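Local coordinates for phosphoglycerate dehydrogenase (Lactobacillus plantarum, PDB 3EVT), which probably catalyses the NAD-dependent oxidation of 3-phosphoglycerate to 3-phosphohydroxypyruvate, the entry step of serine biosynthesis, at residues A[209-214]-A[234-239]; A[221-226]-A[244-249]. All coordinates share one frame; numbering follows the deposited sequence.

Contact 1 (A[209-214]-A[234-239])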
loop_
_atom_site.group_PDB
_atom_site.type_symbol
_atom_site.label_atom_id
_atom_site.label_comp_id
_atom_site.label_asym_id
_atom_site.label_seq_id
_atom_site.Cartn_x
_atom_site.Cartn_y
_atom_site.Cartn_z
ATOM N N PHE A 209 2.458 8.796 25.263
ATOM C CA PHE A 209 3.747 8.514 24.628
ATOM C C PHE A 209 4.886 9.260 25.314
ATOM O O PHE A 209 5.233 10.400 25.001
ATOM C CB PHE A 209 3.631 8.703 23.099
ATOM C CG PHE A 209 2.524 7.860 22.517
ATOM C CD1 PHE A 209 2.768 6.553 22.092
ATOM C CD2 PHE A 209 1.210 8.339 22.477
ATOM C CE1 PHE A 209 1.721 5.726 21.606
ATOM C CE2 PHE A 209 0.170 7.534 22.015
ATOM C CZ PHE A 209 0.431 6.204 21.568
ATOM N N SER A 210 5.476 8.584 26.286
ATOM C CA SER A 210 6.467 9.221 27.116
ATOM C C SER A 210 7.444 8.176 27.657
ATOM O O SER A 210 7.497 7.031 27.153
ATOM C CB SER A 210 5.754 9.972 28.255
ATOM O OG SER A 210 6.602 10.940 28.842
ATOM N N THR A 211 8.230 8.566 28.668
ATOM C CA THR A 211 9.346 7.729 29.136
ATOM C C THR A 211 8.997 6.270 29.383
ATOM O O THR A 211 9.682 5.386 28.857
ATOM C CB THR A 211 10.164 8.348 30.363
ATOM O OG1 THR A 211 11.089 9.333 29.884
ATOM C CG2 THR A 211 10.990 7.269 31.059
ATOM N N GLU A 212 7.966 5.981 30.184
ATOM C CA GLU A 212 7.689 4.571 30.498
ATOM C C GLU A 212 7.419 3.753 29.236
ATOM O O GLU A 212 8.029 2.683 29.035
ATOM C CB GLU A 212 6.510 4.441 31.464
ATOM N N LEU A 213 6.500 4.261 28.401
ATOM C CA LEU A 213 6.101 3.618 27.116
ATOM C C LEU A 213 7.304 3.332 26.233
ATOM O O LEU A 213 7.537 2.185 25.844
ATOM C CB LEU A 213 5.064 4.450 26.330
ATOM C CG LEU A 213 4.493 3.769 25.057
ATOM C CD1 LEU A 213 3.068 4.197 24.672
ATOM C CD2 LEU A 213 5.403 3.860 23.824
ATOM N N PHE A 214 8.098 4.373 25.993
ATOM C CA PHE A 214 9.265 4.275 25.156
ATOM C C PHE A 214 10.222 3.219 25.675
ATOM O O PHE A 214 10.808 2.486 24.896
ATOM C CB PHE A 214 9.968 5.639 25.018
ATOM C CG PHE A 214 9.144 6.676 24.309
ATOM C CD1 PHE A 214 8.217 6.302 23.337
ATOM C CD2 PHE A 214 9.282 8.032 24.619
ATOM C CE1 PHE A 214 7.453 7.247 22.685
ATOM C CE2 PHE A 214 8.506 9.006 23.972
ATOM C CZ PHE A 214 7.583 8.610 23.000
ATOM N N THR A 234 7.222 15.707 24.183
ATOM C CA THR A 234 8.223 16.132 23.224
ATOM C C THR A 234 9.628 15.892 23.778
ATOM O O THR A 234 10.553 15.507 23.057
ATOM C CB THR A 234 8.063 17.647 22.932
ATOM O OG1 THR A 234 6.933 17.871 22.073
ATOM C CG2 THR A 234 9.271 18.150 22.234
ATOM N N THR A 235 9.782 16.112 25.075
ATOM C CA THR A 235 11.082 15.928 25.707
ATOM C C THR A 235 11.521 14.470 25.777
ATOM O O THR A 235 12.635 14.132 25.331
ATOM C CB THR A 235 11.107 16.577 27.108
ATOM O OG1 THR A 235 11.026 17.999 26.920
ATOM C CG2 THR A 235 12.403 16.227 27.837
ATOM N N ALA A 236 10.622 13.629 26.291
ATOM C CA ALA A 236 10.846 12.185 26.325
ATOM C C ALA A 236 11.174 11.650 24.923
ATOM O O ALA A 236 12.117 10.847 24.752
ATOM C CB ALA A 236 9.640 11.492 26.893
ATOM N N LEU A 237 10.410 12.117 23.923
ATOM C CA LEU A 237 10.594 11.701 22.536
ATOM C C LEU A 237 12.043 11.980 22.079
ATOM O O LEU A 237 12.752 11.075 21.581
ATOM C CB LEU A 237 9.546 12.362 21.612
ATOM C CG LEU A 237 9.766 12.135 20.080
ATOM C CD1 LEU A 237 9.670 10.657 19.648
ATOM C CD2 LEU A 237 8.867 12.974 19.188
ATOM N N MET A 238 12.495 13.221 22.273
ATOM C CA MET A 238 13.841 13.574 21.863
ATOM C C MET A 238 14.903 12.762 22.597
ATOM O O MET A 238 15.888 12.338 21.974
ATOM C CB MET A 238 14.079 15.085 21.950
ATOM C CG MET A 238 13.299 15.868 20.847
ATOM S SD MET A 238 13.748 17.611 20.785
ATOM C CE MET A 238 12.847 18.078 22.254
ATOM N N THR A 239 14.681 12.489 23.891
ATOM C CA THR A 239 15.616 11.644 24.620
ATOM C C THR A 239 15.548 10.139 24.241
ATOM O O THR A 239 16.594 9.477 24.129
ATOM C CB THR A 239 15.691 12.001 26.172
ATOM O OG1 THR A 239 14.529 11.559 26.836
ATOM C CG2 THR A 239 15.765 13.529 26.383
HETATM O O HOH W 1 12.149 9.114 26.845
#

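Contact 2 (A[221-226]-A[244-249])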
loop_
_atom_site.group_PDB
_atom_site.type_symbol
_atom_site.label_atom_id
_atom_site.label_comp_id
_atom_site.label_asym_id
_atom_site.label_seq_id
_atom_site.Cartn_x
_atom_site.Cartn_y
_atom_site.Cartn_z
ATOM N N PRO A 221 11.543 1.015 17.427
ATOM C CA PRO A 221 10.504 1.277 16.407
ATOM C C PRO A 221 10.426 2.748 15.965
ATOM O O PRO A 221 11.062 3.625 16.539
ATOM C CB PRO A 221 9.210 0.868 17.114
ATOM C CG PRO A 221 9.496 1.325 18.556
ATOM C CD PRO A 221 10.996 1.002 18.790
ATOM N N MET A 222 9.662 2.998 14.907
ATOM C CA MET A 222 9.409 4.349 14.446
ATOM C C MET A 222 8.059 4.816 15.085
ATOM O O MET A 222 7.078 4.050 15.138
ATOM C CB MET A 222 9.372 4.352 12.902
ATOM C CG MET A 222 8.965 5.691 12.233
ATOM S SD MET A 222 8.936 5.658 10.419
ATOM C CE MET A 222 8.559 7.398 10.208
ATOM N N LEU A 223 8.016 6.046 15.598
ATOM C CA LEU A 223 6.792 6.529 16.226
ATOM C C LEU A 223 6.093 7.483 15.292
ATOM O O LEU A 223 6.746 8.378 14.742
ATOM C CB LEU A 223 7.063 7.229 17.568
ATOM C CG LEU A 223 5.795 7.883 18.174
ATOM C CD1 LEU A 223 4.848 6.806 18.769
ATOM C CD2 LEU A 223 6.211 8.857 19.249
ATOM N N ILE A 224 4.779 7.303 15.096
ATOM C CA ILE A 224 4.052 8.208 14.221
ATOM C C ILE A 224 2.852 8.770 14.932
ATOM O O ILE A 224 2.041 8.013 15.440
ATOM C CB ILE A 224 3.611 7.518 12.905
ATOM C CG1 ILE A 224 4.857 7.031 12.121
ATOM C CG2 ILE A 224 2.762 8.518 12.060
ATOM C CD1 ILE A 224 4.684 5.775 11.446
ATOM N N ASN A 225 2.705 10.092 14.944
ATOM C CA ASN A 225 1.568 10.707 15.647
ATOM C C ASN A 225 0.617 11.407 14.702
ATOM O O ASN A 225 0.936 12.436 14.116
ATOM C CB ASN A 225 2.011 11.715 16.743
ATOM C CG ASN A 225 0.860 12.085 17.662
ATOM O OD1 ASN A 225 -0.238 11.526 17.536
ATOM N ND2 ASN A 225 1.095 13.002 18.595
ATOM N N ILE A 226 -0.571 10.853 14.556
ATOM C CA ILE A 226 -1.599 11.490 13.758
ATOM C C ILE A 226 -2.810 11.607 14.687
ATOM O O ILE A 226 -3.932 11.686 14.241
ATOM C CB ILE A 226 -1.958 10.653 12.509
ATOM C CG1 ILE A 226 -2.126 9.179 12.887
ATOM C CG2 ILE A 226 -0.902 10.806 11.402
ATOM C CD1 ILE A 226 -3.084 8.430 12.013
ATOM N N HIS A 244 18.456 5.847 21.214
ATOM C CA HIS A 244 18.063 4.809 20.285
ATOM C C HIS A 244 17.046 3.867 20.844
ATOM O O HIS A 244 17.121 2.671 20.562
ATOM C CB HIS A 244 19.279 3.996 19.896
ATOM C CG HIS A 244 20.450 4.846 19.542
ATOM N ND1 HIS A 244 20.481 5.612 18.397
ATOM C CD2 HIS A 244 21.607 5.101 20.198
ATOM C CE1 HIS A 244 21.619 6.285 18.348
ATOM N NE2 HIS A 244 22.316 6.004 19.435
ATOM N N GLN A 245 16.122 4.366 21.658
ATOM C CA GLN A 245 14.978 3.565 22.062
ATOM C C GLN A 245 13.966 3.597 20.908
ATOM O O GLN A 245 13.089 2.732 20.796
ATOM C CB GLN A 245 14.349 4.128 23.346
ATOM C CG GLN A 245 14.780 3.439 24.632
ATOM C CD GLN A 245 14.541 4.294 25.913
ATOM O OE1 GLN A 245 14.444 5.538 25.862
ATOM N NE2 GLN A 245 14.452 3.614 27.071
ATOM N N LEU A 246 14.090 4.631 20.075
ATOM C CA LEU A 246 13.242 4.839 18.888
ATOM C C LEU A 246 14.187 5.110 17.724
ATOM O O LEU A 246 15.200 5.790 17.903
ATOM C CB LEU A 246 12.339 6.064 19.069
ATOM C CG LEU A 246 11.192 6.063 20.086
ATOM C CD1 LEU A 246 10.290 7.278 19.898
ATOM C CD2 LEU A 246 10.361 4.798 19.980
ATOM N N SER A 247 13.850 4.637 16.522
ATOM C CA SER A 247 14.703 4.949 15.355
ATOM C C SER A 247 14.357 6.285 14.671
ATOM O O SER A 247 15.243 6.933 14.122
ATOM C CB SER A 247 14.672 3.834 14.310
ATOM O OG SER A 247 13.348 3.387 14.049
ATOM N N MET A 248 13.086 6.701 14.712
ATOM C CA MET A 248 12.597 7.797 13.856
ATOM C C MET A 248 11.220 8.192 14.391
ATOM O O MET A 248 10.543 7.364 15.032
ATOM C CB MET A 248 12.412 7.331 12.387
ATOM C CG MET A 248 13.660 7.162 11.551
ATOM S SD MET A 248 14.594 8.639 10.999
ATOM C CE MET A 248 13.176 9.558 10.506
ATOM N N ALA A 249 10.801 9.427 14.110
ATOM C CA ALA A 249 9.414 9.837 14.380
ATOM C C ALA A 249 8.828 10.639 13.216
ATOM O O ALA A 249 9.560 11.272 12.456
ATOM C CB ALA A 249 9.333 10.621 15.622
#

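Contact 1 (A[209-214]-A[234-239])
Phe214 and Ala236 carry the apolar part of this meeting between the short helix 211-215 and the first turns of helix 234-242. The Phe214 ring brings its CD2-CE2 side against the backbone between Ala236 and Leu237: CE2 lies 3.6 Å from Leu237 N and 3.9 Å from Ala236 C, both atoms lying obliquely to the Phe214 ring. The same CE2 is 4.0 Å from Ala236 CB. With CG anti to its carbonyl carbon (chi1 -65°), Phe214 swings its ring back toward the N-terminal end of its own helix, where Ser210 N lies over one face of the ring, offset toward the rim. Cutting Phe214 back to an alanine is likely to open a gap beside the Ala236-Leu237 peptide and leave Ala236 CB without its aromatic neighbour.

Ala236 CB also fits against the helix start, 3.7 Å from both Ser210 OG and Thr211 N. Its small size suits the close spacing of the backbones here, the CA atoms of Ser210 and Ala236 being 5.3 Å apart.

Polar links between the helices run through water or through a third residue. Water 1 donates to Ala236 O at 2.7 Å and is hydrogen-bonded to Thr211 OG1 at 3.2 Å, bridging the two helices while lying in the plane of the Phe214 ring at its edge. Ser210 occupies the N-cap position, but its hydroxyl turns instead to Asp233 OD2; the other carboxylate oxygen, OD1, accepts from Ala236 N, so Asp233 ties the start of one helix to the other.

Leu237 and Phe214 both reach Leu223 of strand 222-225, placing this packing of neighbouring helices on one face of the parallel sheet in the Rossmann-type, probably NAD-binding, domain.

Contact 2 (A[221-226]-A[244-249])
Strands 222-225 and 248-251 are neighbours in the parallel sheet of the Rossmann-type domain and the two beta arms of a beta-alpha-beta unit whose helix is 234-242; Leu223 and Ala249 form the parallel bridge between them. Leu223 N donates to Met248 O at 2.9 Å, nearly straight at 162° and with the donor tilted modestly from the carbonyl plane. Met248 O also receives the CA-H of Met222, and Leu223 O that of Ala249, whose CA is 3.1 Å away. The ladder runs on through a backbone bond between Leu223 and Ala250.

One step back along both chain runs, Ser247 N donates to Pro221 O at 3.0 Å, lying well above the carbonyl plane. Ser247 OG turns to Gln220 O, a second tie between the two runs.

Side chains sort onto two faces. On the face of Met222 and Met248, Met222 CG, anti to its backbone N (chi1 174°), comes within 3.8 Å of Met248 CB. Beyond it the extended Met222 chain runs toward Phe194 of strand 194-197 and Val109 of helix 93-110, whereas Met248 bends away to Asp270. On the face of Leu223 and Ala249, Leu246 CD1 touches Leu223 CB at 4.0 Å. The Leu246 side chain also crosses that of Pro221 obliquely, CD2 lying 3.9 Å from Pro221 CG. Leu237 and Leu241 of helix 234-242 also pack on Leu246.

Backbone bonds thus set the parallel alignment of the strands, while apolar side chains, with no charged group across the pair, seat the sheet between helices 93-110 and 234-242.

In the fold
Both contacts are largely buried, their centres about 10 Å apart; contact 2 joins the two strands of the beta-alpha-beta unit, and contact 1 packs its helix 234-242 against the preceding helix 211-215. Contact 2 lies within the sheet, where paired backbones supply direct hydrogen bonds; contact 1 lies in the helical layer beside it, where direct apolar packing is joined by a water bridge. Each reaches the surface at one residue, Thr211 in contact 1 and Ser247 in contact 2. Leucines join the levels: Leu237 CD1 packs 3.4 Å from Leu246 CD1 and 3.9 Å from Leu223 CD2. Phe214 reaches the same Leu246 methyl, and Phe209 packs on Leu223, so groups from helices, loops and strand 222-225 pack together between the contacts.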